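Local coordinates for protein R.Ecl18kI (Enterobacter cloacae, PDB 2GB7) that cleaves double-stranded DNA as a type II restriction endonuclease that recognises 5'-CCNGG-3', extruding nucleotides from the helix as it reads the site, at residues F45-R57 with F124-G136. The protein carries 1 engineered substitution. Numbering follows the deposited sequence.
Sequences FLNNPSEYIIAMR and FESILELLMMGAG. With nucleotides of chain B.
Ile-53, Ile-127 and Leu-131 interlock in a buried, largely apolar helix-helix contact that packs the end of helix 42-47 (Phe-45) and the start of helix 49-77 against the C-terminal part of helix 102-134. The axes of segments 49-57 and 124-134 come within 10.3 Å, their directions 140° apart. Each acts as a knob: Ile-53 enters a hole made by Phe-124, Ile-127, Leu-128 and Leu-131; Ile-127 fits among Tyr-52, Ile-53, Met-56 and Arg-57; Leu-131 fits among Phe-45, Pro-49, Tyr-52 and Ile-53. Ile-53 CD1 reaches Leu-128 CD2 at 3.7 Å.

One polar bond pierces this packing. With CG of Tyr-52 placed opposite its backbone N (chi1 153°), the ring leans across the interface and its OH donates to Ile-127 O at 2.8 Å, in the carbonyl plane on a lone pair. That oxygen also accepts the helical N-H of Leu-131, so the phenol is anchored without breaking the helix. Met-56 CG rests over one ring face.

Toward the C-terminal end of helix 102-134, Gly-134 has no side chain to hold off the ring of Phe-45, so its CA lies over one face, 3.7 Å from the centroid, a CH-pi contact just before the Schellman motif at Gly-136.

Beyond Ile-127, whose CD1 meets Arg-57 CG at 4.0 Å, the bent Arg-57 chain lays one guanidinium face over the base of DT5 of chain B. Knobs-into-holes packing thus runs up to a guanidinium lying flat over a DNA base, consistent with a pocket for an extruded nucleotide in this PDDEXK-clan endonuclease.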
loop_
_atom_site.group_PDB
_atom_site.type_symbol
_atom_site.label_atom_id
_atom_site.label_comp_id
_atom_site.label_asym_id
_atom_site.label_seq_id
_atom_site.Cartn_x
_atom_site.Cartn_y
_atom_site.Cartn_z
ATOM N N PHE F 45 10.207 17.202 -25.268
ATOM C CA PHE F 45 9.966 16.157 -24.289
ATOM C C PHE F 45 11.237 15.371 -24.005
ATOM O O PHE F 45 11.471 14.929 -22.888
ATOM C CB PHE F 45 8.851 15.254 -24.793
ATOM C CG PHE F 45 7.537 15.955 -24.875
ATOM C CD1 PHE F 45 6.723 16.050 -23.735
ATOM C CD2 PHE F 45 7.103 16.536 -26.063
ATOM C CE1 PHE F 45 5.501 16.721 -23.799
ATOM C CE2 PHE F 45 5.857 17.203 -26.130
ATOM C CZ PHE F 45 5.070 17.307 -24.988
ATOM N N LEU F 46 12.049 15.205 -25.041
ATOM C CA LEU F 46 13.275 14.453 -24.924
ATOM C C LEU F 46 14.196 15.193 -23.981
ATOM O O LEU F 46 14.883 14.579 -23.155
ATOM C CB LEU F 46 13.911 14.322 -26.323
ATOM C CG LEU F 46 15.179 13.512 -26.520
ATOM C CD1 LEU F 46 15.050 12.140 -25.849
ATOM C CD2 LEU F 46 15.420 13.375 -28.015
ATOM N N ASN F 47 14.196 16.516 -24.088
ATOM C CA ASN F 47 15.168 17.327 -23.384
ATOM C C ASN F 47 14.711 17.792 -22.037
ATOM O O ASN F 47 15.554 18.024 -21.172
ATOM C CB ASN F 47 15.597 18.549 -24.211
ATOM C CG ASN F 47 16.363 18.174 -25.454
ATOM O OD1 ASN F 47 17.080 17.166 -25.496
ATOM N ND2 ASN F 47 16.221 18.990 -26.480
ATOM N N ASN F 48 13.390 17.904 -21.839
ATOM C CA ASN F 48 12.837 18.573 -20.653
ATOM C C ASN F 48 11.863 17.686 -19.878
ATOM O O ASN F 48 10.895 18.208 -19.312
ATOM C CB ASN F 48 12.025 19.837 -21.014
ATOM C CG ASN F 48 12.850 20.908 -21.701
ATOM O OD1 ASN F 48 13.286 21.868 -21.061
ATOM N ND2 ASN F 48 13.096 20.735 -22.993
ATOM N N PRO F 49 12.121 16.388 -19.782
ATOM C CA PRO F 49 11.089 15.573 -19.096
ATOM C C PRO F 49 10.804 15.883 -17.642
ATOM O O PRO F 49 9.643 15.875 -17.186
ATOM C CB PRO F 49 11.573 14.138 -19.319
ATOM C CG PRO F 49 13.049 14.251 -19.512
ATOM C CD PRO F 49 13.273 15.579 -20.193
ATOM N N SER F 50 11.862 16.138 -16.874
ATOM C CA SER F 50 11.644 16.388 -15.441
ATOM C C SER F 50 10.798 17.619 -15.208
ATOM O O SER F 50 9.907 17.635 -14.363
ATOM C CB SER F 50 12.940 16.501 -14.646
ATOM O OG SER F 50 13.657 15.281 -14.647
ATOM N N GLU F 51 11.112 18.661 -15.971
ATOM C CA GLU F 51 10.362 19.898 -15.876
ATOM C C GLU F 51 8.910 19.709 -16.253
ATOM O O GLU F 51 8.029 20.239 -15.577
ATOM C CB GLU F 51 11.005 20.962 -16.766
ATOM C CG GLU F 51 12.387 21.405 -16.278
ATOM C CD GLU F 51 13.493 20.418 -16.641
ATOM O OE1 GLU F 51 13.218 19.409 -17.336
ATOM O OE2 GLU F 51 14.661 20.659 -16.254
ATOM N N TYR F 52 8.674 18.972 -17.333
ATOM C CA TYR F 52 7.339 18.695 -17.803
ATOM C C TYR F 52 6.547 17.943 -16.714
ATOM O O TYR F 52 5.415 18.315 -16.372
ATOM C CB TYR F 52 7.390 17.934 -19.131
ATOM C CG TYR F 52 6.188 17.082 -19.368
ATOM C CD1 TYR F 52 5.033 17.598 -19.974
ATOM C CD2 TYR F 52 6.186 15.754 -18.954
ATOM C CE1 TYR F 52 3.911 16.796 -20.162
ATOM C CE2 TYR F 52 5.073 14.960 -19.117
ATOM C CZ TYR F 52 3.966 15.477 -19.745
ATOM O OH TYR F 52 2.853 14.691 -19.881
ATOM N N ILE F 53 7.163 16.909 -16.143
ATOM C CA ILE F 53 6.494 16.104 -15.119
ATOM C C ILE F 53 6.082 16.938 -13.904
ATOM O O ILE F 53 4.935 16.867 -13.459
ATOM C CB ILE F 53 7.402 14.938 -14.685
ATOM C CG1 ILE F 53 7.502 13.929 -15.822
ATOM C CG2 ILE F 53 6.870 14.273 -13.401
ATOM C CD1 ILE F 53 8.674 12.943 -15.685
ATOM N N ILE F 54 6.994 17.760 -13.399
ATOM C CA ILE F 54 6.705 18.592 -12.222
ATOM C C ILE F 54 5.617 19.630 -12.519
ATOM O O ILE F 54 4.721 19.829 -11.689
ATOM C CB ILE F 54 7.994 19.288 -11.680
ATOM C CG1 ILE F 54 9.017 18.246 -11.203
ATOM C CG2 ILE F 54 7.687 20.304 -10.525
ATOM C CD1 ILE F 54 8.561 17.450 -9.983
ATOM N N ALA F 55 5.690 20.263 -13.692
ATOM C CA ALA F 55 4.682 21.261 -14.085
ATOM C C ALA F 55 3.326 20.586 -14.230
ATOM O O ALA F 55 2.324 21.116 -13.762
ATOM C CB ALA F 55 5.086 21.973 -15.384
ATOM N N MET F 56 3.294 19.393 -14.825
ATOM C CA MET F 56 2.026 18.663 -14.932
ATOM C C MET F 56 1.415 18.357 -13.564
ATOM O O MET F 56 0.203 18.593 -13.324
ATOM C CB MET F 56 2.197 17.397 -15.780
ATOM C CG MET F 56 2.405 17.671 -17.281
ATOM S SD MET F 56 0.934 18.299 -18.120
ATOM C CE MET F 56 -0.243 16.950 -17.860
ATOM N N ARG F 57 2.242 17.818 -12.670
ATOM C CA ARG F 57 1.824 17.466 -11.311
ATOM C C ARG F 57 1.260 18.679 -10.591
ATOM O O ARG F 57 0.155 18.628 -10.069
ATOM C CB ARG F 57 3.004 16.919 -10.531
ATOM C CG ARG F 57 3.391 15.487 -10.910
ATOM C CD ARG F 57 2.675 14.542 -9.979
ATOM N NE ARG F 57 3.120 14.709 -8.589
ATOM C CZ ARG F 57 2.761 13.929 -7.571
ATOM N NH1 ARG F 57 1.902 12.932 -7.736
ATOM N NH2 ARG F 57 3.264 14.160 -6.372
ATOM N N PHE F 124 0.012 10.078 -12.476
ATOM C CA PHE F 124 1.481 10.014 -12.742
ATOM C C PHE F 124 1.715 9.158 -13.966
ATOM O O PHE F 124 2.458 9.519 -14.869
ATOM C CB PHE F 124 2.178 9.437 -11.509
ATOM C CG PHE F 124 3.679 9.433 -11.568
ATOM C CD1 PHE F 124 4.406 10.478 -12.146
ATOM C CD2 PHE F 124 4.361 8.362 -10.988
ATOM C CE1 PHE F 124 5.800 10.422 -12.163
ATOM C CE2 PHE F 124 5.715 8.328 -10.944
ATOM C CZ PHE F 124 6.456 9.355 -11.564
ATOM N N GLU F 125 1.067 7.997 -13.996
ATOM C CA GLU F 125 1.137 7.136 -15.166
ATOM C C GLU F 125 0.705 7.834 -16.469
ATOM O O GLU F 125 1.413 7.708 -17.516
ATOM C CB GLU F 125 0.284 5.890 -14.895
ATOM C CG GLU F 125 0.797 5.007 -13.745
ATOM C CD GLU F 125 -0.314 4.223 -13.025
ATOM O OE1 GLU F 125 -1.376 3.940 -13.630
ATOM O OE2 GLU F 125 -0.119 3.901 -11.830
ATOM N N SER F 126 -0.390 8.606 -16.404
ATOM C CA SER F 126 -0.918 9.327 -17.563
ATOM C C SER F 126 0.063 10.405 -17.999
ATOM O O SER F 126 0.272 10.641 -19.187
ATOM C CB SER F 126 -2.258 9.952 -17.221
ATOM O OG SER F 126 -3.204 8.937 -16.961
ATOM N N ILE F 127 0.639 11.088 -17.016
ATOM C CA ILE F 127 1.648 12.114 -17.318
ATOM C C ILE F 127 2.842 11.483 -18.064
ATOM O O ILE F 127 3.366 12.032 -19.057
ATOM C CB ILE F 127 2.118 12.794 -16.025
ATOM C CG1 ILE F 127 0.978 13.683 -15.470
ATOM C CG2 ILE F 127 3.416 13.611 -16.312
ATOM C CD1 ILE F 127 1.255 14.160 -14.055
ATOM N N LEU F 128 3.287 10.308 -17.623
ATOM C CA LEU F 128 4.427 9.629 -18.294
ATOM C C LEU F 128 4.059 9.081 -19.681
ATOM O O LEU F 128 4.871 9.073 -20.600
ATOM C CB LEU F 128 4.955 8.495 -17.394
ATOM C CG LEU F 128 5.560 8.970 -16.059
ATOM C CD1 LEU F 128 5.897 7.717 -15.173
ATOM C CD2 LEU F 128 6.834 9.819 -16.368
ATOM N N GLU F 129 2.799 8.661 -19.816
ATOM C CA GLU F 129 2.284 8.197 -21.090
ATOM C C GLU F 129 2.335 9.330 -22.107
ATOM O O GLU F 129 2.889 9.172 -23.213
ATOM C CB GLU F 129 0.838 7.793 -20.866
ATOM C CG GLU F 129 0.152 7.261 -22.048
ATOM C CD GLU F 129 -1.245 6.781 -21.712
ATOM O OE1 GLU F 129 -1.577 6.661 -20.501
ATOM O OE2 GLU F 129 -1.990 6.512 -22.674
ATOM N N LEU F 130 1.794 10.486 -21.735
ATOM C CA LEU F 130 1.830 11.633 -22.647
ATOM C C LEU F 130 3.246 12.126 -22.932
ATOM O O LEU F 130 3.505 12.602 -24.013
ATOM C CB LEU F 130 0.939 12.770 -22.127
ATOM C CG LEU F 130 -0.548 12.414 -22.165
ATOM C CD1 LEU F 130 -1.362 13.467 -21.433
ATOM C CD2 LEU F 130 -1.060 12.307 -23.597
ATOM N N LEU F 131 4.150 11.968 -21.969
ATOM C CA LEU F 131 5.568 12.268 -22.188
ATOM C C LEU F 131 6.141 11.424 -23.326
ATOM O O LEU F 131 6.787 11.939 -24.203
ATOM C CB LEU F 131 6.360 12.038 -20.891
ATOM C CG LEU F 131 7.884 12.121 -20.972
ATOM C CD1 LEU F 131 8.293 13.504 -21.438
ATOM C CD2 LEU F 131 8.466 11.829 -19.611
ATOM N N MET F 132 5.935 10.107 -23.267
ATOM C CA MET F 132 6.432 9.230 -24.340
ATOM C C MET F 132 5.776 9.560 -25.681
ATOM O O MET F 132 6.465 9.630 -26.703
ATOM C CB MET F 132 6.171 7.770 -23.951
ATOM C CG MET F 132 6.821 7.363 -22.644
ATOM S SD MET F 132 8.588 7.669 -22.560
ATOM C CE MET F 132 9.160 6.265 -23.494
ATOM N N MET F 133 4.464 9.848 -25.678
ATOM C CA MET F 133 3.752 10.246 -26.923
ATOM C C MET F 133 4.291 11.551 -27.482
ATOM O O MET F 133 4.591 11.663 -28.682
ATOM C CB MET F 133 2.258 10.357 -26.681
ATOM C CG MET F 133 1.675 9.029 -26.277
ATOM S SD MET F 133 -0.074 9.127 -25.922
ATOM C CE MET F 133 -0.322 7.355 -25.646
ATOM N N GLY F 134 4.475 12.522 -26.601
ATOM C CA GLY F 134 5.058 13.801 -26.997
ATOM C C GLY F 134 6.451 13.618 -27.607
ATOM O O GLY F 134 6.839 14.308 -28.564
ATOM N N ALA F 135 7.225 12.700 -27.024
ATOM C CA ALA F 135 8.583 12.384 -27.500
ATOM C C ALA F 135 8.579 11.633 -28.844
ATOM O O ALA F 135 9.621 11.470 -29.483
ATOM C CB ALA F 135 9.308 11.587 -26.444
ATOM N N GLY F 136 7.384 11.208 -29.255
ATOM C CA GLY F 136 7.123 10.441 -30.475
ATOM C C GLY F 136 7.580 8.994 -30.401
ATOM O O GLY F 136 7.791 8.343 -31.442
ATOM P P DT B 5 1.114 8.929 -2.425
ATOM O OP1 DT B 5 2.438 8.796 -3.078
ATOM O OP2 DT B 5 1.011 9.615 -1.113
ATOM O "O5'" DT B 5 0.128 9.641 -3.455
ATOM C "C5'" DT B 5 -1.208 9.998 -3.085
ATOM C "C4'" DT B 5 -1.198 11.294 -2.308
ATOM O "O4'" DT B 5 -0.495 12.328 -3.043
ATOM C "C3'" DT B 5 -2.567 11.881 -1.947
ATOM O "O3'" DT B 5 -2.532 12.316 -0.584
ATOM C "C2'" DT B 5 -2.670 13.102 -2.852
ATOM C "C1'" DT B 5 -1.218 13.535 -2.903
ATOM N N1 DT B 5 -0.812 14.447 -3.991
ATOM C C2 DT B 5 -0.004 15.511 -3.649
ATOM O O2 DT B 5 0.348 15.735 -2.503
ATOM N N3 DT B 5 0.370 16.305 -4.701
ATOM C C4 DT B 5 0.016 16.153 -6.028
ATOM O O4 DT B 5 0.441 16.942 -6.868
ATOM C C5 DT B 5 -0.850 15.028 -6.311
ATOM C C7 DT B 5 -1.301 14.793 -7.717
ATOM C C6 DT B 5 -1.214 14.241 -5.290
ATOM P P DC B 3 0.563 -0.813 -9.569
ATOM O OP1 DC B 3 1.363 -0.249 -10.687
ATOM O OP2 DC B 3 1.227 -1.644 -8.523
ATOM O "O5'" DC B 3 -0.203 0.403 -8.891
ATOM C "C5'" DC B 3 -0.991 1.259 -9.708
ATOM C "C4'" DC B 3 -1.538 2.399 -8.887
ATOM O "O4'" DC B 3 -2.744 1.955 -8.218
ATOM C "C3'" DC B 3 -0.557 2.800 -7.793
ATOM O "O3'" DC B 3 -0.032 4.108 -7.917
ATOM C "C2'" DC B 3 -1.312 2.646 -6.489
ATOM C "C1'" DC B 3 -2.762 2.413 -6.872
ATOM N N1 DC B 3 -3.297 1.333 -6.030
ATOM C C2 DC B 3 -4.350 1.606 -5.154
ATOM O O2 DC B 3 -4.836 2.744 -5.135
ATOM N N3 DC B 3 -4.807 0.621 -4.344
ATOM C C4 DC B 3 -4.249 -0.589 -4.385
ATOM N N4 DC B 3 -4.724 -1.534 -3.565
ATOM C C5 DC B 3 -3.178 -0.893 -5.272
ATOM C C6 DC B 3 -2.744 0.084 -6.076
#